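Local coordinates for SnoaL-like domain-containing protein (Novosphingobium aromaticivorans, PDB 2RFR), which is of unknown function but adopts the cystatin-like alpha+beta fold of the NTF2-like superfamily and probably resembles SnoaL-type proteins in having a pocket between its curved sheet and helices, at residues 14-25 and 88-99; 116-124 and 135-143. All blocks are in the same frame, centred on the assembly; numbering follows the deposited sequence.

Contact 1. Residues 14-25 and 88-99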
loop_
_atom_site.group_PDB
_atom_site.type_symbol
_atom_site.label_atom_id
_atom_site.label_comp_id
_atom_site.label_asym_id
_atom_site.label_seq_id
_atom_site.Cartn_x
_atom_site.Cartn_y
_atom_site.Cartn_z
ATOM N N LEU A 14 -1.248 19.333 8.012
ATOM C CA LEU A 14 -2.075 18.539 7.111
ATOM C C LEU A 14 -1.366 17.272 6.684
ATOM O O LEU A 14 -1.950 16.204 6.647
ATOM C CB LEU A 14 -2.483 19.385 5.901
ATOM C CG LEU A 14 -3.404 18.666 4.934
ATOM C CD1 LEU A 14 -4.613 18.054 5.674
ATOM C CD2 LEU A 14 -3.889 19.591 3.799
ATOM N N LEU A 15 -0.081 17.356 6.349
ATOM C CA LEU A 15 0.715 16.164 6.026
ATOM C C LEU A 15 0.783 15.245 7.210
ATOM O O LEU A 15 0.684 14.027 7.053
ATOM C CB LEU A 15 2.109 16.514 5.528
ATOM C CG LEU A 15 2.241 17.075 4.128
ATOM C CD1 LEU A 15 3.731 17.285 3.906
ATOM C CD2 LEU A 15 1.702 16.113 3.106
ATOM N N GLU A 16 0.983 15.789 8.404
ATOM C CA GLU A 16 1.011 14.963 9.608
ATOM C C GLU A 16 -0.296 14.245 9.844
ATOM O O GLU A 16 -0.322 13.093 10.244
ATOM C CB GLU A 16 1.418 15.791 10.837
ATOM C CG GLU A 16 2.870 16.246 10.779
ATOM C CD GLU A 16 3.188 17.273 11.845
ATOM O OE1 GLU A 16 2.328 18.076 12.231
ATOM O OE2 GLU A 16 4.339 17.330 12.333
ATOM N N ASP A 17 -1.387 14.934 9.634
ATOM C CA ASP A 17 -2.728 14.359 9.800
ATOM C C ASP A 17 -2.881 13.161 8.861
ATOM O O ASP A 17 -3.309 12.084 9.279
ATOM C CB ASP A 17 -3.796 15.419 9.465
ATOM C CG ASP A 17 -3.945 16.502 10.493
ATOM O OD1 ASP A 17 -3.546 16.342 11.652
ATOM O OD2 ASP A 17 -4.573 17.503 10.090
ATOM N N ARG A 18 -2.530 13.337 7.587
ATOM C CA ARG A 18 -2.689 12.291 6.606
ATOM C C ARG A 18 -1.795 11.115 6.932
ATOM O O ARG A 18 -2.218 9.959 6.802
ATOM C CB ARG A 18 -2.356 12.841 5.234
ATOM C CG ARG A 18 -3.369 13.867 4.744
ATOM C CD ARG A 18 -2.944 14.531 3.414
ATOM N NE ARG A 18 -2.859 13.535 2.374
ATOM C CZ ARG A 18 -3.926 13.028 1.747
ATOM N NH1 ARG A 18 -5.104 13.529 1.961
ATOM N NH2 ARG A 18 -3.789 12.084 0.845
ATOM N N GLU A 19 -0.579 11.369 7.380
ATOM C CA GLU A 19 0.335 10.297 7.687
ATOM C C GLU A 19 -0.143 9.533 8.927
ATOM O O GLU A 19 0.009 8.295 9.011
ATOM C CB GLU A 19 1.767 10.858 7.765
ATOM C CG GLU A 19 2.812 9.942 8.279
ATOM C CD GLU A 19 3.057 8.807 7.409
ATOM O OE1 GLU A 19 2.690 8.837 6.244
ATOM O OE2 GLU A 19 3.720 7.905 7.917
ATOM N N GLU A 20 -0.715 10.222 9.909
ATOM C CA GLU A 20 -1.268 9.565 11.095
ATOM C C GLU A 20 -2.426 8.679 10.752
ATOM O O GLU A 20 -2.512 7.563 11.278
ATOM C CB GLU A 20 -1.720 10.591 12.121
ATOM C CG GLU A 20 -1.252 10.489 13.476
ATOM C CD GLU A 20 -1.779 11.558 14.421
ATOM O OE1 GLU A 20 -1.419 12.749 14.308
ATOM O OE2 GLU A 20 -2.574 11.136 15.259
ATOM N N ILE A 21 -3.291 9.158 9.900
ATOM C CA ILE A 21 -4.465 8.376 9.491
ATOM C C ILE A 21 -3.990 7.128 8.709
ATOM O O ILE A 21 -4.482 6.025 8.959
ATOM C CB ILE A 21 -5.403 9.249 8.688
ATOM C CG1 ILE A 21 -6.037 10.292 9.588
ATOM C CG2 ILE A 21 -6.472 8.388 7.959
ATOM C CD1 ILE A 21 -6.620 11.501 8.851
ATOM N N ARG A 22 -3.045 7.294 7.792
ATOM C CA ARG A 22 -2.518 6.146 7.063
ATOM C C ARG A 22 -1.876 5.134 7.990
ATOM O O ARG A 22 -1.976 3.908 7.777
ATOM C CB ARG A 22 -1.578 6.626 5.959
ATOM C CG ARG A 22 -2.361 7.284 4.809
ATOM C CD ARG A 22 -1.464 7.561 3.660
ATOM N NE ARG A 22 -2.283 7.705 2.440
ATOM C CZ ARG A 22 -2.615 8.871 1.931
ATOM N NH1 ARG A 22 -2.186 9.994 2.511
ATOM N NH2 ARG A 22 -3.349 8.968 0.830
ATOM N N GLU A 23 -1.170 5.609 9.019
ATOM C CA GLU A 23 -0.546 4.736 10.007
ATOM C C GLU A 23 -1.585 3.962 10.789
ATOM O O GLU A 23 -1.402 2.748 11.002
ATOM C CB GLU A 23 0.452 5.565 10.880
ATOM C CG GLU A 23 1.143 4.853 11.938
ATOM C CD GLU A 23 2.201 3.857 11.490
ATOM O OE1 GLU A 23 2.940 3.967 10.434
ATOM O OE2 GLU A 23 2.439 3.042 12.370
ATOM N N LEU A 24 -2.720 4.556 11.179
ATOM C CA LEU A 24 -3.789 3.798 11.833
ATOM C C LEU A 24 -4.239 2.648 10.968
ATOM O O LEU A 24 -4.403 1.524 11.441
ATOM C CB LEU A 24 -5.031 4.681 12.130
ATOM C CG LEU A 24 -4.997 5.750 13.202
ATOM C CD1 LEU A 24 -6.285 6.552 13.178
ATOM C CD2 LEU A 24 -4.791 5.086 14.618
ATOM N N ILE A 25 -4.524 2.934 9.713
ATOM C CA ILE A 25 -5.016 1.933 8.815
ATOM C C ILE A 25 -3.968 0.824 8.597
ATOM O O ILE A 25 -4.319 -0.366 8.638
ATOM C CB ILE A 25 -5.465 2.544 7.469
ATOM C CG1 ILE A 25 -6.528 3.605 7.712
ATOM C CG2 ILE A 25 -5.952 1.441 6.484
ATOM C CD1 ILE A 25 -6.870 4.412 6.427
ATOM N N ALA A 88 -4.613 3.600 1.054
ATOM C CA ALA A 88 -5.875 4.323 1.206
ATOM C C ALA A 88 -5.837 5.660 0.517
ATOM O O ALA A 88 -4.809 6.341 0.510
ATOM C CB ALA A 88 -6.169 4.534 2.708
ATOM N N THR A 89 -6.979 6.069 -0.015
ATOM C CA THR A 89 -7.224 7.493 -0.311
ATOM C C THR A 89 -7.737 8.135 0.927
ATOM O O THR A 89 -8.588 7.557 1.574
ATOM C CB THR A 89 -8.196 7.661 -1.501
ATOM O OG1 THR A 89 -8.439 9.067 -1.694
ATOM C CG2 THR A 89 -9.474 6.975 -1.350
ATOM N N VAL A 90 -7.254 9.330 1.272
ATOM C CA VAL A 90 -7.594 10.019 2.510
ATOM C C VAL A 90 -8.028 11.418 2.175
ATOM O O VAL A 90 -7.346 12.102 1.404
ATOM C CB VAL A 90 -6.379 10.017 3.464
ATOM C CG1 VAL A 90 -6.703 10.860 4.753
ATOM C CG2 VAL A 90 -5.953 8.601 3.842
ATOM N N THR A 91 -9.125 11.858 2.778
ATOM C CA THR A 91 -9.570 13.264 2.732
ATOM C C THR A 91 -9.739 13.782 4.156
ATOM O O THR A 91 -10.479 13.209 4.918
ATOM C CB THR A 91 -10.880 13.390 2.007
ATOM O OG1 THR A 91 -10.729 12.929 0.663
ATOM C CG2 THR A 91 -11.373 14.865 1.990
ATOM N N VAL A 92 -9.003 14.835 4.503
ATOM C CA VAL A 92 -9.119 15.505 5.777
ATOM C C VAL A 92 -9.953 16.761 5.631
ATOM O O VAL A 92 -9.742 17.547 4.704
ATOM C CB VAL A 92 -7.725 15.839 6.327
ATOM C CG1 VAL A 92 -7.807 16.620 7.651
ATOM C CG2 VAL A 92 -6.858 14.580 6.421
ATOM N N GLU A 93 -10.885 16.952 6.546
ATOM C CA GLU A 93 -11.704 18.144 6.625
ATOM C C GLU A 93 -11.710 18.617 8.076
ATOM O O GLU A 93 -12.503 18.181 8.870
ATOM C CB GLU A 93 -13.119 17.832 6.161
ATOM C CG GLU A 93 -13.201 17.439 4.695
ATOM N N GLY A 94 -10.801 19.511 8.395
ATOM C CA GLY A 94 -10.728 20.023 9.746
ATOM C C GLY A 94 -10.263 19.023 10.750
ATOM O O GLY A 94 -9.129 18.623 10.739
ATOM N N ASP A 95 -11.176 18.610 11.621
ATOM C CA ASP A 95 -10.914 17.652 12.691
ATOM C C ASP A 95 -11.535 16.285 12.384
ATOM O O ASP A 95 -11.581 15.456 13.275
ATOM C CB ASP A 95 -11.429 18.187 14.026
ATOM C CG ASP A 95 -10.727 19.447 14.471
ATOM O OD1 ASP A 95 -9.524 19.588 14.149
ATOM O OD2 ASP A 95 -11.378 20.282 15.144
ATOM N N THR A 96 -12.024 16.097 11.171
ATOM C CA THR A 96 -12.548 14.785 10.724
ATOM C C THR A 96 -11.826 14.374 9.451
ATOM O O THR A 96 -11.198 15.192 8.789
ATOM C CB THR A 96 -14.053 14.811 10.528
ATOM O OG1 THR A 96 -14.392 15.679 9.454
ATOM C CG2 THR A 96 -14.831 15.137 11.869
ATOM N N ALA A 97 -11.979 13.108 9.097
ATOM C CA ALA A 97 -11.399 12.602 7.877
ATOM C C ALA A 97 -12.158 11.344 7.465
ATOM O O ALA A 97 -12.815 10.693 8.262
ATOM C CB ALA A 97 -9.910 12.252 8.060
ATOM N N THR A 98 -11.983 11.038 6.183
ATOM C CA THR A 98 -12.544 9.820 5.550
ATOM C C THR A 98 -11.472 9.124 4.732
ATOM O O THR A 98 -10.698 9.813 4.044
ATOM C CB THR A 98 -13.737 10.196 4.631
ATOM O OG1 THR A 98 -14.695 10.982 5.376
ATOM C CG2 THR A 98 -14.469 8.941 4.083
ATOM N N ALA A 99 -11.445 7.792 4.752
ATOM C CA ALA A 99 -10.516 7.060 3.908
ATOM C C ALA A 99 -11.273 5.943 3.246
ATOM O O ALA A 99 -12.235 5.396 3.783
ATOM C CB ALA A 99 -9.366 6.472 4.738
HETATM O O HOH W 1 -7.223 16.023 2.481
HETATM O O HOH W 2 -2.365 4.396 2.719
#
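I21 pushes its CD1 into the hollow between V92 and A97, packing tightly on A97 CB at 3.5 Å and also touching V92 CG2. Its CG1 branch is anti to the carbonyl carbon (chi1 -69°), which sends CD1 down to the strands, while the other branch, CG2, rests on V90 CG1. One helical turn on, I25 repeats the fit: its CD1 settles between two alanine methyls, A88 CB (3.8 Å) and A99 CB (3.7 Å). At the other end L14 and V92 run alongside one another head to tail, L14 CD1 against V92 CB. The alanines make the dents, and V90 and V92 stand up beside them as bumps. This is the long N-terminal helix 5-33 of the NTF2-like fold packed across the hairpin of strands 81-93 and 96-109, joined by a type II' turn from E93 to T96. Along the flank of the helix, two arginines close over V90. R22 lies with one guanidinium face on V90 CG2, which sits over its centre, and its NH2 gives a hydrogen bond to A88 O (3.0 Å). R18 bends at chi3 (62°), packs CG on V92 CG2, and hooks NH1 onto V90 O at 2.7 Å, reaching the oxygen from above its carbonyl plane. Both guanidinium groups also form salt bridges with E19 and E23 of the second subunit, carboxylates that would probably balance the two neighbouring positive charges. D17, beside V92 CG1, turns its OD1 to R127 and W132.

Contact 2. Residues 116-124 and 135-143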
loop_
_atom_site.group_PDB
_atom_site.type_symbol
_atom_site.label_atom_id
_atom_site.label_comp_id
_atom_site.label_asym_id
_atom_site.label_seq_id
_atom_site.Cartn_x
_atom_site.Cartn_y
_atom_site.Cartn_z
ATOM N N HIS A 116 -9.574 -15.356 0.840
ATOM C CA HIS A 116 -10.780 -15.748 1.569
ATOM C C HIS A 116 -11.889 -14.731 1.439
ATOM O O HIS A 116 -13.068 -15.078 1.289
ATOM C CB HIS A 116 -10.326 -15.897 3.040
ATOM C CG HIS A 116 -11.427 -16.096 4.071
ATOM N ND1 HIS A 116 -12.124 -17.268 4.236
ATOM C CD2 HIS A 116 -11.839 -15.260 5.076
ATOM C CE1 HIS A 116 -12.936 -17.122 5.267
ATOM N NE2 HIS A 116 -12.809 -15.902 5.765
ATOM N N ARG A 117 -11.541 -13.438 1.534
ATOM C CA ARG A 117 -12.492 -12.341 1.324
ATOM C C ARG A 117 -11.725 -11.250 0.570
ATOM O O ARG A 117 -10.534 -11.040 0.804
ATOM C CB ARG A 117 -13.052 -11.808 2.668
ATOM C CG ARG A 117 -13.983 -12.787 3.387
ATOM C CD ARG A 117 -14.442 -12.309 4.798
ATOM N NE ARG A 117 -15.398 -11.172 4.721
ATOM C CZ ARG A 117 -16.739 -11.254 4.667
ATOM N NH1 ARG A 117 -17.360 -12.441 4.689
ATOM N NH2 ARG A 117 -17.503 -10.128 4.673
ATOM N N VAL A 118 -12.431 -10.531 -0.297
ATOM C CA VAL A 118 -11.957 -9.316 -0.976
ATOM C C VAL A 118 -13.052 -8.288 -0.773
ATOM O O VAL A 118 -14.205 -8.571 -1.080
ATOM C CB VAL A 118 -11.726 -9.554 -2.472
ATOM C CG1 VAL A 118 -11.357 -8.279 -3.169
ATOM C CG2 VAL A 118 -10.680 -10.654 -2.699
ATOM N N SER A 119 -12.686 -7.134 -0.205
ATOM C CA SER A 119 -13.661 -6.178 0.315
ATOM C C SER A 119 -13.313 -4.755 0.023
ATOM O O SER A 119 -12.134 -4.380 -0.131
ATOM C CB SER A 119 -13.771 -6.332 1.820
ATOM O OG SER A 119 -14.134 -7.688 2.187
ATOM N N ALA A 120 -14.356 -3.932 -0.001
ATOM C CA ALA A 120 -14.241 -2.475 0.099
ATOM C C ALA A 120 -14.325 -2.046 1.519
ATOM O O ALA A 120 -15.026 -2.671 2.334
ATOM C CB ALA A 120 -15.401 -1.881 -0.670
ATOM N N ASN A 121 -13.665 -0.924 1.844
ATOM C CA ASN A 121 -13.778 -0.332 3.170
ATOM C C ASN A 121 -13.897 1.168 3.048
ATOM O O ASN A 121 -13.179 1.802 2.289
ATOM C CB ASN A 121 -12.518 -0.560 4.026
ATOM C CG ASN A 121 -12.174 -1.989 4.232
ATOM O OD1 ASN A 121 -12.516 -2.563 5.240
ATOM N ND2 ASN A 121 -11.583 -2.630 3.220
ATOM N N ARG A 122 -14.739 1.722 3.900
ATOM C CA ARG A 122 -14.808 3.135 4.159
ATOM C C ARG A 122 -14.619 3.372 5.634
ATOM O O ARG A 122 -15.297 2.770 6.463
ATOM C CB ARG A 122 -16.183 3.704 3.755
ATOM C CG ARG A 122 -16.205 5.232 3.894
ATOM C CD ARG A 122 -17.540 5.754 3.514
ATOM N NE ARG A 122 -17.691 5.730 2.091
ATOM C CZ ARG A 122 -18.044 6.761 1.346
ATOM N NH1 ARG A 122 -18.274 7.953 1.884
ATOM N NH2 ARG A 122 -18.197 6.576 0.046
ATOM N N TRP A 123 -13.677 4.247 5.963
ATOM C CA TRP A 123 -13.317 4.579 7.342
ATOM C C TRP A 123 -13.579 6.051 7.573
ATOM O O TRP A 123 -13.328 6.864 6.693
ATOM C CB TRP A 123 -11.845 4.365 7.549
ATOM C CG TRP A 123 -11.239 3.021 7.433
ATOM C CD1 TRP A 123 -11.001 2.317 6.288
ATOM C CD2 TRP A 123 -10.650 2.263 8.496
ATOM N NE1 TRP A 123 -10.324 1.181 6.591
ATOM C CE2 TRP A 123 -10.046 1.127 7.923
ATOM C CE3 TRP A 123 -10.565 2.432 9.858
ATOM C CZ2 TRP A 123 -9.387 0.190 8.680
ATOM C CZ3 TRP A 123 -9.874 1.508 10.613
ATOM C CH2 TRP A 123 -9.267 0.424 10.018
ATOM N N THR A 124 -14.041 6.396 8.749
ATOM C CA THR A 124 -14.094 7.763 9.232
ATOM C C THR A 124 -13.237 7.896 10.454
ATOM O O THR A 124 -13.052 6.939 11.210
ATOM C CB THR A 124 -15.488 8.208 9.489
ATOM O OG1 THR A 124 -16.035 7.434 10.530
ATOM C CG2 THR A 124 -16.392 8.155 8.274
ATOM N N VAL A 135 -13.482 6.370 13.895
ATOM C CA VAL A 135 -14.843 6.501 14.427
ATOM C C VAL A 135 -15.692 5.352 13.943
ATOM O O VAL A 135 -16.241 4.607 14.738
ATOM C CB VAL A 135 -15.441 7.851 14.048
ATOM C CG1 VAL A 135 -16.936 7.934 14.482
ATOM C CG2 VAL A 135 -14.610 8.980 14.670
ATOM N N ARG A 136 -15.772 5.143 12.634
ATOM C CA ARG A 136 -16.548 4.045 12.063
ATOM C C ARG A 136 -15.765 3.449 10.908
ATOM O O ARG A 136 -15.206 4.155 10.059
ATOM C CB ARG A 136 -17.905 4.547 11.578
ATOM C CG ARG A 136 -18.805 3.455 11.059
ATOM C CD ARG A 136 -20.249 3.979 10.887
ATOM N NE ARG A 136 -21.167 3.050 10.238
ATOM C CZ ARG A 136 -21.975 2.138 10.808
ATOM N NH1 ARG A 136 -22.001 1.959 12.085
ATOM N NH2 ARG A 136 -22.729 1.367 10.028
ATOM N N ARG A 137 -15.772 2.113 10.826
ATOM C CA ARG A 137 -15.287 1.407 9.636
ATOM C C ARG A 137 -16.467 0.601 9.130
ATOM O O ARG A 137 -17.140 -0.068 9.909
ATOM C CB ARG A 137 -14.148 0.451 10.000
ATOM C CG ARG A 137 -13.571 -0.333 8.802
ATOM C CD ARG A 137 -12.498 -1.267 9.249
ATOM N NE ARG A 137 -12.070 -2.089 8.109
ATOM C CZ ARG A 137 -11.137 -3.008 8.220
ATOM N NH1 ARG A 137 -10.551 -3.260 9.367
ATOM N NH2 ARG A 137 -10.787 -3.665 7.155
ATOM N N GLU A 138 -16.674 0.640 7.813
ATOM C CA GLU A 138 -17.682 -0.160 7.149
ATOM C C GLU A 138 -16.969 -0.959 6.059
ATOM O O GLU A 138 -16.178 -0.437 5.302
ATOM C CB GLU A 138 -18.720 0.748 6.485
ATOM C CG GLU A 138 -19.563 1.564 7.470
ATOM C CD GLU A 138 -20.376 2.621 6.838
ATOM O OE1 GLU A 138 -20.026 3.161 5.787
ATOM O OE2 GLU A 138 -21.353 3.012 7.469
ATOM N N ASN A 139 -17.399 -2.203 5.913
ATOM C CA ASN A 139 -16.764 -3.135 5.027
ATOM C C ASN A 139 -17.839 -4.002 4.344
ATOM O O ASN A 139 -18.879 -4.320 4.935
ATOM C CB ASN A 139 -15.751 -3.886 5.924
ATOM C CG ASN A 139 -15.242 -5.149 5.374
ATOM O OD1 ASN A 139 -15.956 -6.127 5.302
ATOM N ND2 ASN A 139 -13.946 -5.169 5.052
ATOM N N ALA A 140 -17.624 -4.342 3.072
ATOM C CA ALA A 140 -18.549 -5.194 2.325
ATOM C C ALA A 140 -17.733 -5.934 1.267
ATOM O O ALA A 140 -16.743 -5.425 0.727
ATOM C CB ALA A 140 -19.650 -4.380 1.673
ATOM N N LEU A 141 -18.169 -7.134 0.914
ATOM C CA LEU A 141 -17.476 -7.935 -0.080
ATOM C C LEU A 141 -17.630 -7.363 -1.482
ATOM O O LEU A 141 -18.750 -7.028 -1.886
ATOM C CB LEU A 141 -18.055 -9.364 -0.095
ATOM C CG LEU A 141 -17.791 -10.209 1.145
ATOM C CD1 LEU A 141 -18.604 -11.496 1.041
ATOM C CD2 LEU A 141 -16.298 -10.510 1.275
ATOM N N LEU A 142 -16.557 -7.403 -2.264
ATOM C CA LEU A 142 -16.595 -7.083 -3.674
ATOM C C LEU A 142 -16.912 -8.380 -4.486
ATOM O O LEU A 142 -16.120 -8.934 -5.224
ATOM C CB LEU A 142 -15.269 -6.434 -4.074
ATOM C CG LEU A 142 -15.177 -4.974 -3.600
ATOM C CD1 LEU A 142 -13.708 -4.511 -3.551
ATOM C CD2 LEU A 142 -15.986 -4.070 -4.500
ATOM N N ASP A 143 -18.155 -8.817 -4.261
ATOM C CA ASP A 143 -18.745 -10.020 -4.809
ATOM C C ASP A 143 -19.890 -9.684 -5.728
ATOM O O ASP A 143 -20.712 -10.562 -6.089
ATOM C CB ASP A 143 -19.178 -10.949 -3.728
ATOM C CG ASP A 143 -20.277 -10.381 -2.865
ATOM O OD1 ASP A 143 -20.736 -9.228 -3.081
ATOM O OD2 ASP A 143 -20.696 -11.135 -1.940
HETATM O O HOH W 3 -17.172 4.544 7.869
#
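R137 lies flat along W123, side chain beside side chain, with the guanidinium and ring planes only 14° apart. Its CD sits over the face of the six-membered ring, 3.6 Å from the centroid, in a CH-pi contact, while W123 CZ2 covers one face of the guanidinium toward its rim. The edge of that group is taken by N121 OD1, which lies in its plane and accepts from both NE (2.9 Å) and NH2 (2.8 Å). The chain reaches so far because CG is anti to the backbone N (chi1 -180°) and the rest is extended. N139 ND2 adds a third, nearly straight bond to the same oxygen at 3.0 Å; none of the donors lies in the N121 amide plane: the two R137 nitrogens stand off one side of it and N139 ND2 off the other. N121 and N139 are each modelled in two conformers, and this network belongs to the one described. A leucine in place of R137 would probably leave N121 OD1 with one of its three donors and the W123 face without its flat partner. Further along, L141 CD2 lies over the centre of the R117 guanidinium, in one of the two conformers of that arginine. Beneath these groups runs an antiparallel hairpin, with A120/A140 and R122/E138 as hydrogen-bonded pairs. A classic beta bulge interrupts the pairing where V135 and R136 both face T124: T124 O takes V135 N (2.8 Å) and T124 N goes to R136 O. The face bearing W123 and R137 looks to L85 of strand 81-93 and to Y28 of helix 5-33, which makes a cation-pi contact with R137; the face bearing A120 and E138 is covered by helix 146-152. Strands 96-109 and 48-52 flank the hairpin in the sheet.

Contact 1 and contact 2 have centres about 17 Å apart and share one curved sheet. Strands 96-109 and 112-128 are neighbours there, and the two contacts meet directly where A99 O lies 2.9 Å from W123 N, a probable hydrogen bond. In contact 1 a helix crosses the sheet near its outer strand; contact 2 is strand pairing deeper within it. Helix 5-33 reaches both, through residues 14-25 in the first and Y28 in the second, so R137 and W123 face its side of the sheet, where NTF2-like proteins generally have their pocket. Each contact also touches the second subunit: salt bridges at 14-25, packing at 116-124 and 135-143.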